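Local coordinates for protein tyrosine recombinase XerH (Helicobacter pylori, PDB 5JK0) that cuts and rejoins DNA as a site-specific tyrosine recombinase that takes part in chromosome segregation and may help in chromosome decatenation, at residues 326-331 with 337-342; 234-239 with 244-249; 90-93 with 97-100. All blocks are in the same frame, centred on the assembly; numbering follows the deposited sequence.

Interaction 1. Residues 326-331 with 337-342; sequences DLILVQ and ASLNTS. With nucleotides of chain H.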
loop_
_atom_site.group_PDB
_atom_site.type_symbol
_atom_site.label_atom_id
_atom_site.label_comp_id
_atom_site.label_asym_id
_atom_site.label_seq_id
_atom_site.Cartn_x
_atom_site.Cartn_y
_atom_site.Cartn_z
ATOM N N ASP D 326 -14.254 -13.489 -21.785
ATOM C CA ASP D 326 -15.347 -13.662 -20.838
ATOM C C ASP D 326 -14.788 -14.056 -19.474
ATOM O O ASP D 326 -14.332 -15.185 -19.284
ATOM C CB ASP D 326 -16.332 -14.716 -21.347
ATOM C CG ASP D 326 -17.676 -14.658 -20.642
ATOM O OD1 ASP D 326 -17.724 -14.247 -19.463
ATOM O OD2 ASP D 326 -18.690 -15.028 -21.269
ATOM N N LEU D 327 -14.829 -13.122 -18.530
ATOM C CA LEU D 327 -14.245 -13.338 -17.212
ATOM C C LEU D 327 -15.008 -14.400 -16.422
ATOM O O LEU D 327 -14.410 -15.182 -15.682
ATOM C CB LEU D 327 -14.204 -12.025 -16.430
ATOM C CG LEU D 327 -13.224 -11.968 -15.257
ATOM C CD1 LEU D 327 -11.810 -12.268 -15.730
ATOM C CD2 LEU D 327 -13.285 -10.611 -14.581
ATOM N N ILE D 328 -16.327 -14.425 -16.583
ATOM C CA ILE D 328 -17.162 -15.429 -15.931
ATOM C C ILE D 328 -16.837 -16.824 -16.467
ATOM O O ILE D 328 -16.793 -17.798 -15.712
ATOM C CB ILE D 328 -18.664 -15.132 -16.128
ATOM C CG1 ILE D 328 -19.027 -13.781 -15.507
ATOM C CG2 ILE D 328 -19.520 -16.231 -15.517
ATOM C CD1 ILE D 328 -18.885 -13.742 -14.002
ATOM N N LEU D 329 -16.598 -16.907 -17.772
ATOM C CA LEU D 329 -16.244 -18.171 -18.413
ATOM C C LEU D 329 -14.916 -18.707 -17.885
ATOM O O LEU D 329 -14.746 -19.913 -17.720
ATOM C CB LEU D 329 -16.175 -17.997 -19.932
ATOM C CG LEU D 329 -15.841 -19.243 -20.756
ATOM C CD1 LEU D 329 -16.881 -20.329 -20.526
ATOM C CD2 LEU D 329 -15.736 -18.899 -22.234
ATOM N N VAL D 330 -13.980 -17.800 -17.625
ATOM C CA VAL D 330 -12.683 -18.170 -17.066
ATOM C C VAL D 330 -12.852 -18.766 -15.673
ATOM O O VAL D 330 -12.241 -19.784 -15.344
ATOM C CB VAL D 330 -11.732 -16.958 -16.997
ATOM C CG1 VAL D 330 -10.468 -17.307 -16.222
ATOM C CG2 VAL D 330 -11.389 -16.474 -18.397
ATOM N N GLN D 331 -13.693 -18.129 -14.866
ATOM C CA GLN D 331 -13.956 -18.589 -13.508
ATOM C C GLN D 331 -14.562 -19.989 -13.491
ATOM O O GLN D 331 -14.128 -20.854 -12.730
ATOM C CB GLN D 331 -14.889 -17.617 -12.787
ATOM C CG GLN D 331 -15.245 -18.047 -11.376
ATOM C CD GLN D 331 -16.291 -17.156 -10.737
ATOM O OE1 GLN D 331 -17.081 -16.512 -11.428
ATOM N NE2 GLN D 331 -16.299 -17.114 -9.410
ATOM N N ALA D 337 -12.904 -19.829 -7.072
ATOM C CA ALA D 337 -13.946 -19.429 -6.135
ATOM C C ALA D 337 -14.072 -17.911 -6.105
ATOM O O ALA D 337 -15.143 -17.371 -5.831
ATOM C CB ALA D 337 -13.657 -19.968 -4.744
ATOM N N SER D 338 -12.969 -17.229 -6.393
ATOM C CA SER D 338 -12.949 -15.771 -6.410
ATOM C C SER D 338 -12.599 -15.238 -7.793
ATOM O O SER D 338 -11.741 -15.788 -8.483
ATOM C CB SER D 338 -11.955 -15.237 -5.380
ATOM O OG SER D 338 -11.836 -13.828 -5.472
ATOM N N LEU D 339 -13.265 -14.159 -8.191
ATOM C CA LEU D 339 -13.008 -13.533 -9.481
ATOM C C LEU D 339 -11.764 -12.653 -9.436
ATOM O O LEU D 339 -11.285 -12.187 -10.470
ATOM C CB LEU D 339 -14.220 -12.714 -9.926
ATOM C CG LEU D 339 -15.366 -13.538 -10.512
ATOM C CD1 LEU D 339 -16.646 -12.728 -10.547
ATOM C CD2 LEU D 339 -15.001 -14.018 -11.906
ATOM N N ASN D 340 -11.242 -12.428 -8.233
ATOM C CA ASN D 340 -9.986 -11.707 -8.074
ATOM C C ASN D 340 -8.824 -12.534 -8.609
ATOM O O ASN D 340 -7.773 -11.998 -8.958
ATOM C CB ASN D 340 -9.750 -11.346 -6.607
ATOM C CG ASN D 340 -10.782 -10.373 -6.073
ATOM O OD1 ASN D 340 -11.301 -9.534 -6.810
ATOM N ND2 ASN D 340 -11.084 -10.481 -4.784
ATOM N N THR D 341 -9.027 -13.846 -8.665
ATOM C CA THR D 341 -8.044 -14.760 -9.233
ATOM C C THR D 341 -8.124 -14.741 -10.756
ATOM O O THR D 341 -7.102 -14.719 -11.443
ATOM C CB THR D 341 -8.256 -16.200 -8.726
ATOM O OG1 THR D 341 -8.203 -16.219 -7.294
ATOM C CG2 THR D 341 -7.189 -17.131 -9.283
ATOM N N SER D 342 -9.348 -14.744 -11.274
ATOM C CA SER D 342 -9.583 -14.731 -12.714
ATOM C C SER D 342 -9.120 -13.423 -13.349
ATOM O O SER D 342 -8.718 -13.393 -14.512
ATOM C CB SER D 342 -11.067 -14.960 -13.014
ATOM O OG SER D 342 -11.527 -16.167 -12.433
ATOM P P DT H 14 -9.983 -20.015 -5.260
ATOM O OP1 DT H 14 -10.855 -21.060 -5.841
ATOM O OP2 DT H 14 -9.824 -18.722 -5.963
ATOM O "O5'" DT H 14 -10.456 -19.709 -3.762
ATOM C "C5'" DT H 14 -10.302 -20.704 -2.756
ATOM C "C4'" DT H 14 -10.649 -20.152 -1.383
ATOM O "O4'" DT H 14 -9.623 -19.223 -0.950
ATOM C "C3'" DT H 14 -11.981 -19.393 -1.303
ATOM O "O3'" DT H 14 -12.783 -19.929 -0.261
ATOM C "C2'" DT H 14 -11.563 -17.949 -1.002
ATOM C "C1'" DT H 14 -10.241 -18.154 -0.282
ATOM N N1 DT H 14 -9.340 -16.963 -0.336
ATOM C C2 DT H 14 -9.213 -16.168 0.780
ATOM O O2 DT H 14 -9.797 -16.388 1.826
ATOM N N3 DT H 14 -8.369 -15.101 0.629
ATOM C C4 DT H 14 -7.655 -14.753 -0.503
ATOM O O4 DT H 14 -6.921 -13.771 -0.539
ATOM C C5 DT H 14 -7.836 -15.627 -1.639
ATOM C C7 DT H 14 -7.112 -15.350 -2.923
ATOM C C6 DT H 14 -8.661 -16.677 -1.502
HETATM O O HOH W 1 -16.745 -15.542 -7.028
#
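Leu339 and Gln331 meet at about a right angle, the CD2 methyl of Leu339 pressed against the Gln331 carboxamide, 3.3 Å from OE1 and 3.6 Å from CD. Gln331 reaches this place because its CG stands opposite the backbone N (chi1 178°) and the chain runs extended beyond it. On the same buried side, Ser342 CB rests against two side chains of helix 327-334, 3.9 Å from Leu327 CD1 and 4.0 Å from Val330 CG1, while its OG is hydrogen-bonded to His336 ND1. Ile328 CD1 also touches Leu339 CD1, at 4.2 Å.

Toward the DNA the fit relaxes. Gln331 NE2 lies 3.8 Å from Ala337 O, and a water joins the two, weakly at the amide. Ala337, the exposed residue, gives its backbone N to OP1 of thymidine 14 of chain H at 2.7 Å, and Thr341 OG1 makes a longer bond to OP2 of the same phosphate. Ser338 caps the short helix through Asn340 N and also meets Asn340 of the second subunit. The contact joins helix 327-334 to a turn that binds the DNA phosphate and, through Ser342, the predicted active-site His336, consistent with packing and DNA binding being linked in this recombinase domain.

Interaction 2. Residues 234-239 with 244-249; sequences TILIKG and YRAVML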
loop_
_atom_site.group_PDB
_atom_site.type_symbol
_atom_site.label_atom_id
_atom_site.label_comp_id
_atom_site.label_asym_id
_atom_site.label_seq_id
_atom_site.Cartn_x
_atom_site.Cartn_y
_atom_site.Cartn_z
ATOM N N THR D 234 -17.551 -34.952 -20.940
ATOM C CA THR D 234 -17.843 -34.168 -19.747
ATOM C C THR D 234 -17.179 -34.828 -18.545
ATOM O O THR D 234 -17.601 -35.895 -18.098
ATOM C CB THR D 234 -19.355 -34.031 -19.498
ATOM O OG1 THR D 234 -19.950 -33.284 -20.567
ATOM C CG2 THR D 234 -19.614 -33.313 -18.184
ATOM N N ILE D 235 -16.128 -34.196 -18.033
ATOM C CA ILE D 235 -15.347 -34.769 -16.946
ATOM C C ILE D 235 -15.697 -34.137 -15.605
ATOM O O ILE D 235 -15.564 -32.926 -15.424
ATOM C CB ILE D 235 -13.837 -34.605 -17.197
ATOM C CG1 ILE D 235 -13.471 -35.121 -18.590
ATOM C CG2 ILE D 235 -13.035 -35.322 -16.121
ATOM C CD1 ILE D 235 -12.025 -34.886 -18.965
ATOM N N LEU D 236 -16.149 -34.964 -14.667
ATOM C CA LEU D 236 -16.499 -34.493 -13.333
ATOM C C LEU D 236 -15.317 -34.615 -12.379
ATOM O O LEU D 236 -14.674 -35.662 -12.301
ATOM C CB LEU D 236 -17.699 -35.267 -12.788
ATOM C CG LEU D 236 -19.019 -35.075 -13.537
ATOM C CD1 LEU D 236 -20.118 -35.925 -12.914
ATOM C CD2 LEU D 236 -19.418 -33.608 -13.554
ATOM N N ILE D 237 -15.039 -33.537 -11.655
ATOM C CA ILE D 237 -13.920 -33.504 -10.722
ATOM C C ILE D 237 -14.408 -33.315 -9.290
ATOM O O ILE D 237 -15.132 -32.365 -8.993
ATOM C CB ILE D 237 -12.932 -32.378 -11.072
ATOM C CG1 ILE D 237 -12.566 -32.432 -12.557
ATOM C CG2 ILE D 237 -11.688 -32.471 -10.201
ATOM C CD1 ILE D 237 -11.660 -31.305 -13.002
ATOM N N LYS D 238 -14.011 -34.226 -8.406
ATOM C CA LYS D 238 -14.433 -34.172 -7.010
ATOM C C LYS D 238 -13.822 -32.975 -6.287
ATOM O O LYS D 238 -12.628 -32.704 -6.414
ATOM C CB LYS D 238 -14.056 -35.467 -6.287
ATOM C CG LYS D 238 -14.565 -35.543 -4.857
ATOM C CD LYS D 238 -14.138 -36.835 -4.182
ATOM C CE LYS D 238 -14.696 -36.923 -2.770
ATOM N NZ LYS D 238 -14.277 -35.764 -1.935
ATOM N N GLY D 239 -14.650 -32.262 -5.531
ATOM C CA GLY D 239 -14.201 -31.092 -4.800
ATOM C C GLY D 239 -14.370 -31.230 -3.300
ATOM O O GLY D 239 -14.305 -32.333 -2.758
ATOM N N TYR D 244 -18.883 -31.356 -6.792
ATOM C CA TYR D 244 -18.206 -31.715 -8.033
ATOM C C TYR D 244 -18.255 -30.559 -9.026
ATOM O O TYR D 244 -19.287 -29.909 -9.178
ATOM C CB TYR D 244 -18.841 -32.959 -8.659
ATOM C CG TYR D 244 -18.352 -34.277 -8.098
ATOM C CD1 TYR D 244 -18.793 -34.738 -6.864
ATOM C CD2 TYR D 244 -17.467 -35.073 -8.815
ATOM C CE1 TYR D 244 -18.354 -35.947 -6.352
ATOM C CE2 TYR D 244 -17.023 -36.283 -8.313
ATOM C CZ TYR D 244 -17.469 -36.714 -7.081
ATOM O OH TYR D 244 -17.030 -37.918 -6.578
ATOM N N ARG D 245 -17.138 -30.304 -9.698
ATOM C CA ARG D 245 -17.115 -29.313 -10.767
ATOM C C ARG D 245 -16.895 -30.017 -12.101
ATOM O O ARG D 245 -16.328 -31.109 -12.152
ATOM C CB ARG D 245 -16.033 -28.258 -10.520
ATOM C CG ARG D 245 -14.623 -28.667 -10.924
ATOM C CD ARG D 245 -13.644 -27.532 -10.662
ATOM N NE ARG D 245 -12.317 -27.797 -11.208
ATOM C CZ ARG D 245 -11.896 -27.368 -12.394
ATOM N NH1 ARG D 245 -12.700 -26.649 -13.165
ATOM N NH2 ARG D 245 -10.671 -27.653 -12.811
ATOM N N ALA D 246 -17.350 -29.393 -13.182
ATOM C CA ALA D 246 -17.316 -30.038 -14.487
ATOM C C ALA D 246 -16.462 -29.280 -15.496
ATOM O O ALA D 246 -16.413 -28.050 -15.493
ATOM C CB ALA D 246 -18.730 -30.203 -15.023
ATOM N N VAL D 247 -15.784 -30.035 -16.354
ATOM C CA VAL D 247 -15.046 -29.469 -17.473
ATOM C C VAL D 247 -15.408 -30.230 -18.743
ATOM O O VAL D 247 -15.761 -31.410 -18.690
ATOM C CB VAL D 247 -13.519 -29.522 -17.249
ATOM C CG1 VAL D 247 -13.115 -28.610 -16.099
ATOM C CG2 VAL D 247 -13.062 -30.950 -16.994
ATOM N N MET D 248 -15.333 -29.553 -19.883
ATOM C CA MET D 248 -15.647 -30.191 -21.154
ATOM C C MET D 248 -14.421 -30.244 -22.057
ATOM O O MET D 248 -13.561 -29.366 -22.012
ATOM C CB MET D 248 -16.793 -29.461 -21.856
ATOM C CG MET D 248 -18.114 -29.528 -21.105
ATOM S SD MET D 248 -19.480 -28.768 -22.005
ATOM C CE MET D 248 -19.592 -29.846 -23.430
ATOM N N LEU D 249 -14.351 -31.289 -22.875
ATOM C CA LEU D 249 -13.213 -31.507 -23.759
ATOM C C LEU D 249 -13.645 -32.269 -25.008
ATOM O O LEU D 249 -14.315 -33.297 -24.913
ATOM C CB LEU D 249 -12.106 -32.266 -23.022
ATOM C CG LEU D 249 -10.935 -32.806 -23.845
ATOM C CD1 LEU D 249 -10.281 -31.702 -24.654
ATOM C CD2 LEU D 249 -9.917 -33.477 -22.936
#
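Arg245 O receives the N-H of Ile237 at 2.8 Å, almost straight (167° at the hydrogen), and the CA-H of Leu236 also approaches it. Arg245 N returns a bond to Ile237 O, completing one hydrogen-bonded pair of an antiparallel beta hairpin; Ile235 and Val247 form the next, with Ile235 N 2.9 Å from Val247 O. The N-to-C directions of segments 234-238 and 244-249 lie 150° apart, a twisted pair, and the turn between them carries Lys240, predicted to be an active-site residue.

On the face carrying Leu236, Lys238 and Tyr244, the aromatic ring folds across to the partner strand. Lys238 CA lies over it, 3.8 Å from the centroid and offset toward the rim, a CH-pi contact, and Lys238 CB sits 3.7 Å from Tyr244 CE2. Leu236 CD2 touches Ala246 CB.

The other face is largely buried. With chi1 at 81° and the chain extended from CG to NE, Arg245 lies alongside Ile237, whose CD1 covers one guanidinium face, 3.8 Å from Arg245 NH2. A salt bridge from NH2 to Glu217 and a hydrogen bond from NH1 to Ala333 O fix the guanidinium, close to the predicted active-site Arg313. Strand 232-238 is the middle of three, flanked by 226-229 and 244-250; Leu249 leans on helix 198-211, and Arg245 links the sheet to helices 215-219 and 327-334.

Interaction 3. Residues 90-93 with 97-100; sequences ARLI and LAFN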
loop_
_atom_site.group_PDB
_atom_site.type_symbol
_atom_site.label_atom_id
_atom_site.label_comp_id
_atom_site.label_asym_id
_atom_site.label_seq_id
_atom_site.Cartn_x
_atom_site.Cartn_y
_atom_site.Cartn_z
ATOM N N ALA D 90 19.542 -20.219 22.420
ATOM C CA ALA D 90 19.553 -18.764 22.530
ATOM C C ALA D 90 19.160 -18.282 23.924
ATOM O O ALA D 90 19.590 -17.214 24.358
ATOM C CB ALA D 90 18.631 -18.147 21.489
ATOM N N ARG D 91 18.348 -19.068 24.625
ATOM C CA ARG D 91 17.866 -18.670 25.945
ATOM C C ARG D 91 18.998 -18.611 26.969
ATOM O O ARG D 91 18.851 -18.011 28.033
ATOM C CB ARG D 91 16.777 -19.627 26.440
ATOM C CG ARG D 91 17.312 -20.920 27.041
ATOM C CD ARG D 91 16.210 -21.720 27.717
ATOM N NE ARG D 91 16.745 -22.836 28.494
ATOM C CZ ARG D 91 17.115 -22.749 29.767
ATOM N NH1 ARG D 91 17.009 -21.595 30.413
ATOM N NH2 ARG D 91 17.593 -23.813 30.396
ATOM N N LEU D 92 20.128 -19.230 26.639
ATOM C CA LEU D 92 21.251 -19.317 27.563
ATOM C C LEU D 92 22.317 -18.254 27.309
ATOM O O LEU D 92 23.061 -17.891 28.219
ATOM C CB LEU D 92 21.891 -20.705 27.485
ATOM C CG LEU D 92 21.018 -21.899 27.879
ATOM C CD1 LEU D 92 21.787 -23.200 27.704
ATOM C CD2 LEU D 92 20.526 -21.753 29.311
ATOM N N ILE D 93 22.399 -17.761 26.075
ATOM C CA ILE D 93 23.506 -16.884 25.698
ATOM C C ILE D 93 23.093 -15.587 25.002
ATOM O O ILE D 93 23.937 -14.897 24.431
ATOM C CB ILE D 93 24.500 -17.617 24.771
ATOM C CG1 ILE D 93 23.797 -18.082 23.495
ATOM C CG2 ILE D 93 25.148 -18.792 25.492
ATOM C CD1 ILE D 93 24.706 -18.820 22.535
ATOM N N LEU D 97 22.303 -12.788 31.820
ATOM C CA LEU D 97 21.362 -13.642 32.530
ATOM C C LEU D 97 20.585 -14.488 31.530
ATOM O O LEU D 97 20.132 -13.988 30.502
ATOM C CB LEU D 97 20.401 -12.813 33.389
ATOM C CG LEU D 97 20.957 -12.107 34.632
ATOM C CD1 LEU D 97 21.870 -13.034 35.424
ATOM C CD2 LEU D 97 21.670 -10.808 34.277
ATOM N N ALA D 98 20.437 -15.771 31.834
ATOM C CA ALA D 98 19.741 -16.690 30.942
ATOM C C ALA D 98 18.229 -16.518 31.039
ATOM O O ALA D 98 17.703 -16.138 32.085
ATOM C CB ALA D 98 20.132 -18.126 31.256
ATOM N N PHE D 99 17.539 -16.795 29.937
ATOM C CA PHE D 99 16.082 -16.786 29.922
ATOM C C PHE D 99 15.558 -18.112 30.457
ATOM O O PHE D 99 15.583 -19.124 29.757
ATOM C CB PHE D 99 15.552 -16.534 28.509
ATOM C CG PHE D 99 15.916 -15.184 27.955
ATOM C CD1 PHE D 99 16.150 -14.111 28.800
ATOM C CD2 PHE D 99 16.023 -14.989 26.588
ATOM C CE1 PHE D 99 16.483 -12.871 28.291
ATOM C CE2 PHE D 99 16.355 -13.750 26.073
ATOM C CZ PHE D 99 16.586 -12.690 26.926
ATOM N N ASN D 100 15.084 -18.105 31.698
ATOM C CA ASN D 100 14.681 -19.339 32.363
ATOM C C ASN D 100 13.172 -19.575 32.367
ATOM O O ASN D 100 12.683 -20.462 33.066
ATOM C CB ASN D 100 15.202 -19.348 33.802
ATOM C CG ASN D 100 16.716 -19.361 33.874
ATOM O OD1 ASN D 100 17.385 -19.955 33.028
ATOM N ND2 ASN D 100 17.267 -18.704 34.889
HETATM O O HOH W 2 20.212 -14.955 27.725
#
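The guanidinium of Arg91 presents its edge to the segment 97-100, with Phe99 O and Asn100 OD1 close to its plane, while Leu92 CD2 covers one face, 3.5 Å above the centre. A water sits over one face of the Phe99 ring. The setting is the SAM-like core-binding domain, where the chain leaves helix 74-93 and folds back in a loop past residues 90-93.

One nitrogen, Arg91 NH1, serves both acceptors. It bonds to Phe99 O at 2.9 Å from well above the carbonyl plane, and to Asn100 OD1 at 3.1 Å on a lone pair, with the guanidinium and amide planes 67° apart. The chi1 of 81° turns the arginine chain along the returning loop, its CD 3.4 Å from Phe99 O, and NE has a further weak bond to Thr13. Two acceptors near the guanidinium plane at NH1, with Leu92 CD2 on one face, probably limit its rotation.

Leu92 and Ala98 add a modest apolar touch, CD2 to CB at 4.1 Å. Ala90 also packs on Phe43 of the third subunit. Phe99 N donates a hydrogen bond to Arg91 O at 2.6 Å, with 155° at the hydrogen.

Interactions 1 and 2 belong to one tyrosine recombinase domain, their centres about 17 Å apart and their nearest atoms about 6 Å. They do not touch, yet they share a neighbour: Arg245 of interaction 2 reaches helix 327-334, which supplies one side of interaction 1. Both border the predicted active site, the hairpin beside Arg313 and Lys240, the turn beside His336 and Tyr345, and both reach the second subunit. Interaction 3 lies in the core-binding part, with centres about 53 Å and 57 Å from those of interactions 1 and 2, across the centre of the chain and about 18 Å from the nearest DNA atom.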